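Side-chain contacts in probable aspartate aminotransferase 2 (Methanococcus jannaschii, PDB 2Z61), which catalyses transfer of the amino group of alanine to a furancarboxaldehyde phosphate, a pyridoxal-phosphate-dependent step in methanofuran biosynthesis: residues Asp238-Ile241 / Glu242-Lys246; Glu177-Tyr180 / Glu181-Tyr185. All blocks are in the same frame, centred on the assembly; numbering follows the deposited sequence.

Interaction 1: Asp238-Ile241 / Glu242-Lys246; sequences DEII and EAILK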
loop_
_atom_site.group_PDB
_atom_site.type_symbol
_atom_site.label_atom_id
_atom_site.label_comp_id
_atom_site.label_asym_id
_atom_site.label_seq_id
_atom_site.Cartn_x
_atom_site.Cartn_y
_atom_site.Cartn_z
ATOM N N ASP A 238 -16.986 -13.826 -4.878
ATOM C CA ASP A 238 -17.394 -12.552 -5.465
ATOM C C ASP A 238 -17.675 -11.416 -4.491
ATOM O O ASP A 238 -17.136 -10.321 -4.646
ATOM C CB ASP A 238 -18.630 -12.752 -6.348
ATOM C CG ASP A 238 -18.365 -13.667 -7.528
ATOM O OD1 ASP A 238 -17.461 -13.368 -8.340
ATOM O OD2 ASP A 238 -19.067 -14.695 -7.642
ATOM N N GLU A 239 -18.526 -11.665 -3.497
ATOM C CA GLU A 239 -18.876 -10.628 -2.529
ATOM C C GLU A 239 -17.679 -10.059 -1.785
ATOM O O GLU A 239 -17.584 -8.851 -1.586
ATOM C CB GLU A 239 -19.898 -11.152 -1.520
ATOM C CG GLU A 239 -21.256 -11.451 -2.134
ATOM C CD GLU A 239 -22.275 -11.912 -1.106
ATOM O OE1 GLU A 239 -22.475 -11.191 -0.104
ATOM O OE2 GLU A 239 -22.876 -12.991 -1.303
ATOM N N ILE A 240 -16.767 -10.928 -1.366
ATOM C CA ILE A 240 -15.591 -10.479 -0.648
ATOM C C ILE A 240 -14.601 -9.770 -1.574
ATOM O O ILE A 240 -14.034 -8.734 -1.210
ATOM C CB ILE A 240 -14.920 -11.660 0.076
ATOM C CG1 ILE A 240 -15.781 -12.059 1.278
ATOM C CG2 ILE A 240 -13.514 -11.284 0.516
ATOM C CD1 ILE A 240 -15.168 -13.117 2.153
ATOM N N ILE A 241 -14.405 -10.309 -2.773
ATOM C CA ILE A 241 -13.483 -9.700 -3.723
ATOM C C ILE A 241 -13.969 -8.319 -4.137
ATOM O O ILE A 241 -13.174 -7.391 -4.275
ATOM C CB ILE A 241 -13.306 -10.575 -4.986
ATOM C CG1 ILE A 241 -12.446 -11.794 -4.658
ATOM C CG2 ILE A 241 -12.658 -9.772 -6.097
ATOM C CD1 ILE A 241 -11.040 -11.457 -4.164
ATOM N N GLU A 242 -15.277 -8.180 -4.322
ATOM C CA GLU A 242 -15.864 -6.907 -4.714
ATOM C C GLU A 242 -15.631 -5.862 -3.621
ATOM O O GLU A 242 -15.423 -4.680 -3.905
ATOM C CB GLU A 242 -17.365 -7.081 -4.947
ATOM C CG GLU A 242 -17.918 -6.264 -6.104
ATOM C CD GLU A 242 -17.297 -6.652 -7.441
ATOM O OE1 GLU A 242 -17.379 -7.845 -7.814
ATOM O OE2 GLU A 242 -16.732 -5.764 -8.120
ATOM N N ALA A 243 -15.672 -6.307 -2.368
ATOM C CA ALA A 243 -15.476 -5.416 -1.237
ATOM C C ALA A 243 -14.016 -4.971 -1.144
ATOM O O ALA A 243 -13.728 -3.803 -0.892
ATOM C CB ALA A 243 -15.898 -6.111 0.054
ATOM N N ILE A 244 -13.103 -5.915 -1.339
ATOM C CA ILE A 244 -11.679 -5.622 -1.283
ATOM C C ILE A 244 -11.297 -4.678 -2.418
ATOM O O ILE A 244 -10.392 -3.864 -2.271
ATOM C CB ILE A 244 -10.842 -6.934 -1.336
ATOM C CG1 ILE A 244 -11.026 -7.696 -0.016
ATOM C CG2 ILE A 244 -9.365 -6.627 -1.567
ATOM C CD1 ILE A 244 -10.190 -8.939 0.118
ATOM N N LEU A 245 -12.002 -4.769 -3.542
ATOM C CA LEU A 245 -11.736 -3.900 -4.682
ATOM C C LEU A 245 -12.000 -2.433 -4.331
ATOM O O LEU A 245 -11.219 -1.551 -4.690
ATOM C CB LEU A 245 -12.602 -4.301 -5.879
ATOM C CG LEU A 245 -12.412 -3.496 -7.170
ATOM C CD1 LEU A 245 -10.928 -3.416 -7.530
ATOM C CD2 LEU A 245 -13.192 -4.158 -8.297
ATOM N N LYS A 246 -13.107 -2.178 -3.639
ATOM C CA LYS A 246 -13.458 -0.827 -3.224
ATOM C C LYS A 246 -12.368 -0.264 -2.328
ATOM O O LYS A 246 -11.985 0.901 -2.465
ATOM C CB LYS A 246 -14.796 -0.830 -2.485
ATOM C CG LYS A 246 -15.952 -1.359 -3.323
ATOM C CD LYS A 246 -17.154 -1.731 -2.466
ATOM C CE LYS A 246 -17.633 -0.553 -1.636
ATOM N NZ LYS A 246 -18.199 0.527 -2.490
#

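Interaction 2: Glu177-Tyr180 / Glu181-Tyr185; sequences EFAY and ENIPY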
loop_
_atom_site.group_PDB
_atom_site.type_symbol
_atom_site.label_atom_id
_atom_site.label_comp_id
_atom_site.label_asym_id
_atom_site.label_seq_id
_atom_site.Cartn_x
_atom_site.Cartn_y
_atom_site.Cartn_z
ATOM N N GLU A 177 -10.303 -28.457 8.946
ATOM C CA GLU A 177 -11.601 -29.132 8.996
ATOM C C GLU A 177 -12.459 -28.621 10.143
ATOM O O GLU A 177 -13.651 -28.369 9.972
ATOM C CB GLU A 177 -11.381 -30.644 9.109
ATOM C CG GLU A 177 -10.902 -31.280 7.806
ATOM C CD GLU A 177 -10.133 -32.579 8.012
ATOM O OE1 GLU A 177 -9.883 -33.278 7.007
ATOM O OE2 GLU A 177 -9.770 -32.895 9.165
ATOM N N PHE A 178 -11.855 -28.451 11.312
ATOM C CA PHE A 178 -12.594 -27.935 12.456
ATOM C C PHE A 178 -13.079 -26.516 12.171
ATOM O O PHE A 178 -14.244 -26.187 12.417
ATOM C CB PHE A 178 -11.717 -27.913 13.709
ATOM C CG PHE A 178 -12.439 -27.440 14.938
ATOM C CD1 PHE A 178 -13.324 -28.278 15.609
ATOM C CD2 PHE A 178 -12.280 -26.138 15.396
ATOM C CE1 PHE A 178 -14.042 -27.821 16.716
ATOM C CE2 PHE A 178 -12.995 -25.675 16.501
ATOM C CZ PHE A 178 -13.878 -26.520 17.160
ATOM N N ALA A 179 -12.186 -25.680 11.643
ATOM C CA ALA A 179 -12.535 -24.291 11.351
ATOM C C ALA A 179 -13.685 -24.134 10.359
ATOM O O ALA A 179 -14.562 -23.293 10.559
ATOM C CB ALA A 179 -11.311 -23.533 10.851
ATOM N N TYR A 180 -13.689 -24.935 9.294
ATOM C CA TYR A 180 -14.759 -24.840 8.308
ATOM C C TYR A 180 -16.126 -25.290 8.805
ATOM O O TYR A 180 -17.144 -24.907 8.230
ATOM C CB TYR A 180 -14.390 -25.607 7.039
ATOM C CG TYR A 180 -13.388 -24.853 6.203
ATOM C CD1 TYR A 180 -12.038 -25.199 6.210
ATOM C CD2 TYR A 180 -13.779 -23.745 5.452
ATOM C CE1 TYR A 180 -11.100 -24.460 5.493
ATOM C CE2 TYR A 180 -12.854 -23.000 4.734
ATOM C CZ TYR A 180 -11.515 -23.362 4.758
ATOM O OH TYR A 180 -10.592 -22.630 4.042
ATOM N N GLU A 181 -16.153 -26.099 9.864
ATOM C CA GLU A 181 -17.423 -26.564 10.426
ATOM C C GLU A 181 -17.873 -25.606 11.530
ATOM O O GLU A 181 -19.067 -25.390 11.727
ATOM C CB GLU A 181 -17.273 -27.971 11.040
ATOM C CG GLU A 181 -17.291 -29.131 10.033
ATOM C CD GLU A 181 -18.621 -29.259 9.301
ATOM O OE1 GLU A 181 -18.661 -29.939 8.250
ATOM O OE2 GLU A 181 -19.628 -28.689 9.777
ATOM N N ASN A 182 -16.906 -25.016 12.226
ATOM C CA ASN A 182 -17.210 -24.153 13.356
ATOM C C ASN A 182 -16.975 -22.643 13.277
ATOM O O ASN A 182 -17.562 -21.893 14.064
ATOM C CB ASN A 182 -16.459 -24.708 14.556
ATOM C CG ASN A 182 -16.855 -26.127 14.853
ATOM O OD1 ASN A 182 -17.978 -26.382 15.265
ATOM N ND2 ASN A 182 -15.953 -27.061 14.625
ATOM N N ILE A 183 -16.123 -22.187 12.363
ATOM C CA ILE A 183 -15.829 -20.763 12.290
ATOM C C ILE A 183 -16.348 -20.094 11.025
ATOM O O ILE A 183 -16.116 -20.566 9.924
ATOM C CB ILE A 183 -14.307 -20.546 12.419
ATOM C CG1 ILE A 183 -13.813 -21.239 13.693
ATOM C CG2 ILE A 183 -13.979 -19.054 12.446
ATOM C CD1 ILE A 183 -12.317 -21.233 13.876
ATOM N N PRO A 184 -17.066 -18.972 11.173
ATOM C CA PRO A 184 -17.605 -18.285 9.995
ATOM C C PRO A 184 -16.630 -17.900 8.878
ATOM O O PRO A 184 -16.972 -17.997 7.703
ATOM C CB PRO A 184 -18.353 -17.089 10.596
ATOM C CG PRO A 184 -17.724 -16.901 11.943
ATOM C CD PRO A 184 -17.461 -18.292 12.418
ATOM N N TYR A 185 -15.419 -17.478 9.226
ATOM C CA TYR A 185 -14.455 -17.105 8.193
ATOM C C TYR A 185 -13.046 -17.626 8.439
ATOM O O TYR A 185 -12.532 -17.549 9.549
ATOM C CB TYR A 185 -14.385 -15.578 8.026
ATOM C CG TYR A 185 -15.570 -14.989 7.313
ATOM C CD1 TYR A 185 -16.525 -14.252 8.007
ATOM C CD2 TYR A 185 -15.760 -15.202 5.952
ATOM C CE1 TYR A 185 -17.644 -13.742 7.361
ATOM C CE2 TYR A 185 -16.875 -14.696 5.297
ATOM C CZ TYR A 185 -17.813 -13.970 6.008
ATOM O OH TYR A 185 -18.926 -13.480 5.376
#

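Interaction 1: Asp238-Ile241 / Glu242-Lys246
Ile240 and Ile244, one helical turn apart, meet through the CG2 methyl of Ile240 and the CD1 methyl of Ile244, 4.1 Å from one another. The two residues have nearly the same shape but present different branches: CG2 of Ile240 lies opposite its own backbone N, whereas in Ile244 the CG1 arm stands beside the N (chi1 -70°) and, extended at chi2, carries CD1 back toward the preceding turn. On its way CG1 passes 3.4 Å from Ile240 O, the carbonyl that accepts the main-chain N-H of Ile244 at 3.0 Å.

These are the first two and a half turns of helix 238-251, an amphipathic helix. Beta-branched Ile241 and Ile244 and gamma-branched Leu245 suit its inner side as bulky aliphatic groups, and all three pack on Ile93 of strand 92-95. The small Ala243 touches both Ser108 of helix 98-109 and Leu6 of the second subunit.

Acidic Asp238, Glu239 and Glu242 suit the exposed side of an N-terminal turn, where their negative charges would probably interact favourably with the positive end of the helix dipole. Glu242 CB sits 3.3 Å from Asp238 O, and the chain then bends at chi2 (62°), leaving OE1 5.5 Å from Asp238 OD1; Arg66 gives Glu242 OE2 a long, weak ion pair.

Interaction 2: Glu177-Tyr180 / Glu181-Tyr185
Asn182 lays its side-chain amide over one face of the Phe178 ring. The two side chains cross at about a right angle, but the amide is neither stacked flat on the ring nor upright on it: the two planes are 39° apart. ND2 stands 2.9 Å above the ring plane, offset toward the rim on the CE1 side, while Asn182 CB forms a CH-pi contact 4.3 Å from the ring centroid and 20° off its normal.

Phe178 CG points opposite its backbone N (chi1 -178°), which swings the ring along the helix toward the C-terminal turn. Asn182 has CG beside its own N, folding the amide back to meet it. From there ND2 also reaches Phe178 O at 2.9 Å, in a bent bond tilted out of both the carbonyl and amide planes. The same oxygen accepts Asn182 N at 2.9 Å, nearly along the C=O direction, and Glu181 N, which comes from above the carbonyl plane. Three N-H groups thus grip one carbonyl of the last turn, and the ND2 bond should limit rotation of the amide. Asparagine suits this exposed helix end because its short side chain can donate back to the main chain.

Ile183, the first residue to leave helical geometry, keeps its N-H on Ala179 O. Its CD1 methyl rests 3.9 Å from Ala179 CB, and the small alanine is consistent with the helix lying close to the sheet.

Helix 173-182 is the crossover of a beta-alpha-beta unit between strands 155-161 and 185-189. Ala179 and Ile183 pack on Ile158 of the first strand, Ala179 and Tyr180 on Ile186 of the second, and Phe178 on Leu147 and Glu148 of helix 144-150.

In the fold
Interaction 1 opens a helix and interaction 2 closes one, each beside the seven-stranded mixed sheet. The 238-246 contact is the more buried: three of its aliphatic residues pack on the edge strand 92-95, and its outer side approaches the second subunit, where Lys246 NZ donates a hydrogen bond to O of Phe9 of that subunit. The 177-185 contact is only partly buried and serves strands 155-161 and 185-189 farther into the sheet. Their chemistry follows: methyl packing with acidic residues at the helix start in interaction 1, an amide over an aromatic face and a multiply bonded carbonyl at the helix end in interaction 2. Their centres lie about 21 Å apart, yet Ile240 CD1 packs 3.9 Å from Tyr185 CE2, directly linking the two.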